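Local coordinates for protein soluble lytic murein transglycosylase (Escherichia coli, PDB 1QSA) that cleaves the glycosidic bonds between N-acetylmuramic acid and N-acetylglucosamine in peptidoglycan, forming a 1,6-anhydro bond in the N-acetylmuramic acid residue, at residues Asp319-Leu330 with Ile341-Tyr352. Numbering follows the deposited sequence.
Sequences DEWRYWQADLLL and ILHQLMQQRGFY. With SO4 (sulfate ion), chain B.
An antiparallel helical hairpin of the alpha-superhelix is formed here: segments 319-330 and 341-346, from helices 319-331 and 335-346, run with their axes at 151°, and Tyr352 of the next helix, 351-359, packs against helix 319-331. Ile341 and Tyr352 are the two knobs. Ile341 sits among Arg322, Gln325, Ala326 and Leu329, with CG2 3.4 Å from Arg322 O. Leu342 CD2 bridges Tyr323 CD1 and Ala326 CB.

Tyr352 lies among Asp319, Glu320, Tyr323 and Trp324. Glu320 CA makes a CH-pi contact over one ring face, 3.8 Å from the centroid; Phe351 CD2 lies over the opposite face. With chi1 at 175° the Tyr323 ring swings trans to the main-chain N and, next to its CB, lies along the CD1-CE1 side of Tyr352. Trp324 NE1 donates to Tyr352 OH at 3.1 Å, tilted from the indole plane. The hydroxyl also bonds Glu577, tying helix 351-359 to helix 572-578. A leucine in place of Tyr352 would probably leave Trp324 NE1 and Glu577 without this shared partner and open a gap against Tyr323.

In the loop that follows helix 335-346, Gln348 is gripped at both ends of its amide. Its NE2 donates on the syn side of Asp319 OD1 but tilted out of the carboxylate plane, in a bent bond of 3.0 Å. Leu345 CD2 lies over one face of the Arg322 guanidinium. Two waters on Asp319 OD2 extend the network, one to Tyr352 N, the other to Gln348 NE2 and Arg349 O. Arg322 NH1 meets a lone pair of Gln348 OE1 in the carbonyl plane, at 2.7 Å, with an N-H...O angle of 160°.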
loop_
_atom_site.group_PDB
_atom_site.type_symbol
_atom_site.label_atom_id
_atom_site.label_comp_id
_atom_site.label_asym_id
_atom_site.label_seq_id
_atom_site.Cartn_x
_atom_site.Cartn_y
_atom_site.Cartn_z
ATOM N N ASP A 319 3.905 19.867 -7.213
ATOM C CA ASP A 319 3.928 20.816 -6.097
ATOM C C ASP A 319 5.340 21.095 -5.599
ATOM O O ASP A 319 5.739 22.250 -5.466
ATOM C CB ASP A 319 3.159 20.264 -4.891
ATOM C CG ASP A 319 1.661 20.377 -5.040
ATOM O OD1 ASP A 319 1.171 20.842 -6.094
ATOM O OD2 ASP A 319 0.971 20.000 -4.070
ATOM N N GLU A 320 6.063 20.030 -5.267
ATOM C CA GLU A 320 7.418 20.174 -4.750
ATOM C C GLU A 320 8.359 20.973 -5.645
ATOM O O GLU A 320 9.078 21.853 -5.160
ATOM C CB GLU A 320 8.048 18.811 -4.413
ATOM C CG GLU A 320 8.165 17.815 -5.581
ATOM C CD GLU A 320 7.041 16.813 -5.623
ATOM O OE1 GLU A 320 5.891 17.180 -5.303
ATOM O OE2 GLU A 320 7.293 15.657 -6.025
ATOM N N TRP A 321 8.321 20.710 -6.951
ATOM C CA TRP A 321 9.229 21.397 -7.860
ATOM C C TRP A 321 8.817 22.838 -8.121
ATOM O O TRP A 321 9.665 23.682 -8.420
ATOM C CB TRP A 321 9.451 20.586 -9.132
ATOM C CG TRP A 321 9.859 19.148 -8.850
ATOM C CD1 TRP A 321 9.465 18.048 -9.548
ATOM C CD2 TRP A 321 10.692 18.659 -7.768
ATOM N NE1 TRP A 321 9.983 16.905 -8.975
ATOM C CE2 TRP A 321 10.741 17.249 -7.885
ATOM C CE3 TRP A 321 11.386 19.274 -6.710
ATOM C CZ2 TRP A 321 11.456 16.435 -6.984
ATOM C CZ3 TRP A 321 12.099 18.461 -5.809
ATOM C CH2 TRP A 321 12.125 17.055 -5.958
ATOM N N ARG A 322 7.520 23.122 -8.016
ATOM C CA ARG A 322 7.058 24.498 -8.156
ATOM C C ARG A 322 7.550 25.285 -6.929
ATOM O O ARG A 322 8.064 26.405 -7.058
ATOM C CB ARG A 322 5.537 24.557 -8.257
ATOM C CG ARG A 322 5.020 24.013 -9.579
ATOM C CD ARG A 322 3.514 23.898 -9.577
ATOM N NE ARG A 322 2.861 25.203 -9.550
ATOM C CZ ARG A 322 1.624 25.413 -9.105
ATOM N NH1 ARG A 322 0.903 24.412 -8.618
ATOM N NH2 ARG A 322 1.115 26.638 -9.122
ATOM N N TYR A 323 7.452 24.681 -5.740
ATOM C CA TYR A 323 7.920 25.365 -4.536
ATOM C C TYR A 323 9.421 25.617 -4.616
ATOM O O TYR A 323 9.872 26.721 -4.316
ATOM C CB TYR A 323 7.633 24.567 -3.247
ATOM C CG TYR A 323 8.249 25.250 -2.026
ATOM C CD1 TYR A 323 7.606 26.321 -1.397
ATOM C CD2 TYR A 323 9.514 24.873 -1.555
ATOM C CE1 TYR A 323 8.214 27.010 -0.337
ATOM C CE2 TYR A 323 10.123 25.548 -0.505
ATOM C CZ TYR A 323 9.473 26.612 0.098
ATOM O OH TYR A 323 10.073 27.276 1.129
ATOM N N TRP A 324 10.194 24.612 -5.021
ATOM C CA TRP A 324 11.649 24.808 -5.071
ATOM C C TRP A 324 12.079 25.775 -6.169
ATOM O O TRP A 324 13.115 26.439 -6.048
ATOM C CB TRP A 324 12.397 23.472 -5.067
ATOM C CG TRP A 324 12.316 22.830 -3.689
ATOM C CD1 TRP A 324 11.555 21.744 -3.328
ATOM C CD2 TRP A 324 12.921 23.309 -2.477
ATOM N NE1 TRP A 324 11.634 21.535 -1.970
ATOM C CE2 TRP A 324 12.464 22.476 -1.419
ATOM C CE3 TRP A 324 13.800 24.367 -2.179
ATOM C CZ2 TRP A 324 12.851 22.667 -0.088
ATOM C CZ3 TRP A 324 14.190 24.556 -0.846
ATOM C CH2 TRP A 324 13.711 23.706 0.183
ATOM N N GLN A 325 11.242 25.926 -7.193
ATOM C CA GLN A 325 11.529 26.906 -8.246
ATOM C C GLN A 325 11.337 28.289 -7.613
ATOM O O GLN A 325 12.136 29.202 -7.833
ATOM C CB GLN A 325 10.565 26.737 -9.421
ATOM C CG GLN A 325 10.814 27.728 -10.560
ATOM C CD GLN A 325 12.188 27.571 -11.183
ATOM O OE1 GLN A 325 13.173 28.146 -10.710
ATOM N NE2 GLN A 325 12.263 26.784 -12.250
ATOM N N ALA A 326 10.270 28.428 -6.823
ATOM C CA ALA A 326 9.977 29.672 -6.121
ATOM C C ALA A 326 11.117 29.986 -5.148
ATOM O O ALA A 326 11.529 31.136 -5.024
ATOM C CB ALA A 326 8.668 29.551 -5.372
ATOM N N ASP A 327 11.620 28.957 -4.460
ATOM C CA ASP A 327 12.725 29.132 -3.508
ATOM C C ASP A 327 13.973 29.708 -4.203
ATOM O O ASP A 327 14.615 30.627 -3.689
ATOM C CB ASP A 327 13.055 27.795 -2.845
ATOM C CG ASP A 327 14.141 27.917 -1.789
ATOM O OD1 ASP A 327 13.830 28.308 -0.640
ATOM O OD2 ASP A 327 15.304 27.630 -2.116
ATOM N N LEU A 328 14.290 29.176 -5.382
ATOM C CA LEU A 328 15.434 29.658 -6.166
ATOM C C LEU A 328 15.216 31.106 -6.623
ATOM O O LEU A 328 16.117 31.950 -6.505
ATOM C CB LEU A 328 15.637 28.782 -7.399
ATOM C CG LEU A 328 16.172 27.366 -7.197
ATOM C CD1 LEU A 328 16.092 26.624 -8.520
ATOM C CD2 LEU A 328 17.611 27.422 -6.659
ATOM N N LEU A 329 14.011 31.399 -7.107
ATOM C CA LEU A 329 13.659 32.744 -7.582
ATOM C C LEU A 329 13.730 33.776 -6.466
ATOM O O LEU A 329 14.174 34.903 -6.681
ATOM C CB LEU A 329 12.256 32.747 -8.194
ATOM C CG LEU A 329 12.138 32.090 -9.572
ATOM C CD1 LEU A 329 10.654 31.886 -9.916
ATOM C CD2 LEU A 329 12.844 32.941 -10.643
ATOM N N LEU A 330 13.307 33.396 -5.261
ATOM C CA LEU A 330 13.377 34.310 -4.126
ATOM C C LEU A 330 14.837 34.676 -3.844
ATOM O O LEU A 330 15.152 35.852 -3.669
ATOM C CB LEU A 330 12.763 33.692 -2.866
ATOM C CG LEU A 330 11.232 33.627 -2.835
ATOM C CD1 LEU A 330 10.772 32.742 -1.668
ATOM C CD2 LEU A 330 10.680 35.053 -2.683
ATOM N N ILE A 341 4.002 32.111 -7.749
ATOM C CA ILE A 341 4.017 30.648 -7.687
ATOM C C ILE A 341 3.497 30.204 -6.325
ATOM O O ILE A 341 2.658 29.303 -6.237
ATOM C CB ILE A 341 5.443 30.045 -7.895
ATOM C CG1 ILE A 341 5.925 30.281 -9.331
ATOM C CG2 ILE A 341 5.431 28.524 -7.569
ATOM C CD1 ILE A 341 7.381 29.863 -9.576
ATOM N N LEU A 342 3.998 30.838 -5.268
ATOM C CA LEU A 342 3.590 30.525 -3.896
ATOM C C LEU A 342 2.095 30.790 -3.708
ATOM O O LEU A 342 1.392 29.982 -3.115
ATOM C CB LEU A 342 4.420 31.332 -2.889
ATOM C CG LEU A 342 5.919 30.993 -2.865
ATOM C CD1 LEU A 342 6.611 31.828 -1.793
ATOM C CD2 LEU A 342 6.129 29.493 -2.579
ATOM N N HIS A 343 1.598 31.901 -4.250
ATOM C CA HIS A 343 0.175 32.212 -4.123
ATOM C C HIS A 343 -0.684 31.198 -4.881
ATOM O O HIS A 343 -1.774 30.853 -4.427
ATOM C CB HIS A 343 -0.119 33.650 -4.572
ATOM C CG HIS A 343 0.183 34.678 -3.523
ATOM N ND1 HIS A 343 0.896 35.829 -3.786
ATOM C CD2 HIS A 343 -0.133 34.728 -2.209
ATOM C CE1 HIS A 343 1.008 36.541 -2.678
ATOM N NE2 HIS A 343 0.393 35.893 -1.707
ATOM N N GLN A 344 -0.193 30.713 -6.022
ATOM C CA GLN A 344 -0.935 29.701 -6.783
ATOM C C GLN A 344 -0.973 28.399 -5.982
ATOM O O GLN A 344 -1.990 27.712 -5.938
ATOM C CB GLN A 344 -0.307 29.469 -8.155
ATOM C CG GLN A 344 -0.674 30.542 -9.162
ATOM C CD GLN A 344 -2.177 30.744 -9.261
ATOM O OE1 GLN A 344 -2.899 29.890 -9.781
ATOM N NE2 GLN A 344 -2.659 31.865 -8.734
ATOM N N LEU A 345 0.143 28.076 -5.334
ATOM C CA LEU A 345 0.226 26.861 -4.528
ATOM C C LEU A 345 -0.739 26.905 -3.347
ATOM O O LEU A 345 -1.384 25.905 -3.035
ATOM C CB LEU A 345 1.660 26.644 -4.030
ATOM C CG LEU A 345 2.619 25.913 -4.966
ATOM C CD1 LEU A 345 4.005 25.871 -4.335
ATOM C CD2 LEU A 345 2.110 24.492 -5.216
ATOM N N MET A 346 -0.857 28.068 -2.715
ATOM C CA MET A 346 -1.743 28.253 -1.574
ATOM C C MET A 346 -3.217 27.980 -1.886
ATOM O O MET A 346 -4.002 27.715 -0.974
ATOM C CB MET A 346 -1.599 29.666 -1.009
ATOM C CG MET A 346 -0.328 29.894 -0.211
ATOM S SD MET A 346 -0.072 31.657 0.156
ATOM C CE MET A 346 -1.415 31.985 1.270
ATOM N N GLN A 347 -3.587 28.082 -3.159
ATOM C CA GLN A 347 -4.968 27.839 -3.586
ATOM C C GLN A 347 -5.293 26.353 -3.564
ATOM O O GLN A 347 -6.469 25.962 -3.619
ATOM C CB GLN A 347 -5.201 28.413 -4.984
ATOM C CG GLN A 347 -5.124 29.935 -5.037
ATOM C CD GLN A 347 -5.257 30.504 -6.439
ATOM O OE1 GLN A 347 -4.921 31.666 -6.677
ATOM N NE2 GLN A 347 -5.747 29.695 -7.371
ATOM N N GLN A 348 -4.248 25.530 -3.523
ATOM C CA GLN A 348 -4.388 24.078 -3.534
ATOM C C GLN A 348 -4.407 23.465 -2.146
ATOM O O GLN A 348 -4.244 24.159 -1.145
ATOM C CB GLN A 348 -3.282 23.454 -4.380
ATOM C CG GLN A 348 -3.241 23.978 -5.816
ATOM C CD GLN A 348 -1.955 23.616 -6.547
ATOM O OE1 GLN A 348 -1.546 24.313 -7.472
ATOM N NE2 GLN A 348 -1.311 22.523 -6.137
ATOM N N ARG A 349 -4.593 22.149 -2.100
ATOM C CA ARG A 349 -4.682 21.417 -0.842
ATOM C C ARG A 349 -3.405 20.628 -0.567
ATOM O O ARG A 349 -2.786 20.118 -1.495
ATOM C CB ARG A 349 -5.880 20.453 -0.935
ATOM C CG ARG A 349 -6.202 19.654 0.306
ATOM C CD ARG A 349 -7.257 18.566 -0.012
ATOM N NE ARG A 349 -6.752 17.621 -1.011
ATOM C CZ ARG A 349 -7.081 17.634 -2.298
ATOM N NH1 ARG A 349 -7.975 18.499 -2.758
ATOM N NH2 ARG A 349 -6.546 16.748 -3.121
ATOM N N GLY A 350 -2.987 20.571 0.693
ATOM C CA GLY A 350 -1.828 19.763 1.023
ATOM C C GLY A 350 -0.588 20.384 1.624
ATOM O O GLY A 350 -0.551 21.563 1.963
ATOM N N PHE A 351 0.423 19.537 1.773
ATOM C CA PHE A 351 1.699 19.915 2.366
ATOM C C PHE A 351 2.352 21.159 1.764
ATOM O O PHE A 351 2.546 22.141 2.475
ATOM C CB PHE A 351 2.675 18.740 2.316
ATOM C CG PHE A 351 4.030 19.050 2.892
ATOM C CD1 PHE A 351 4.234 19.052 4.268
ATOM C CD2 PHE A 351 5.108 19.330 2.052
ATOM C CE1 PHE A 351 5.499 19.327 4.788
ATOM C CE2 PHE A 351 6.366 19.602 2.560
ATOM C CZ PHE A 351 6.564 19.601 3.934
ATOM N N TYR A 352 2.684 21.123 0.475
ATOM C CA TYR A 352 3.337 22.289 -0.140
ATOM C C TYR A 352 2.493 23.564 -0.122
ATOM O O TYR A 352 3.033 24.651 0.079
ATOM C CB TYR A 352 3.949 21.951 -1.497
ATOM C CG TYR A 352 5.349 21.403 -1.337
ATOM C CD1 TYR A 352 6.397 22.254 -1.007
ATOM C CD2 TYR A 352 5.621 20.038 -1.487
ATOM C CE1 TYR A 352 7.684 21.777 -0.828
ATOM C CE2 TYR A 352 6.917 19.537 -1.306
ATOM C CZ TYR A 352 7.942 20.428 -0.977
ATOM O OH TYR A 352 9.224 20.005 -0.784
HETATM S S SO4 B . -4.291 16.094 1.652
HETATM O O1 SO4 B . -3.254 16.613 2.567
HETATM O O2 SO4 B . -5.570 16.778 1.924
HETATM O O3 SO4 B . -3.863 16.372 0.270
HETATM O O4 SO4 B . -4.453 14.638 1.817
HETATM O O HOH W 1 1.873 19.077 -1.472
HETATM O O HOH W 2 -1.808 20.452 -3.976
#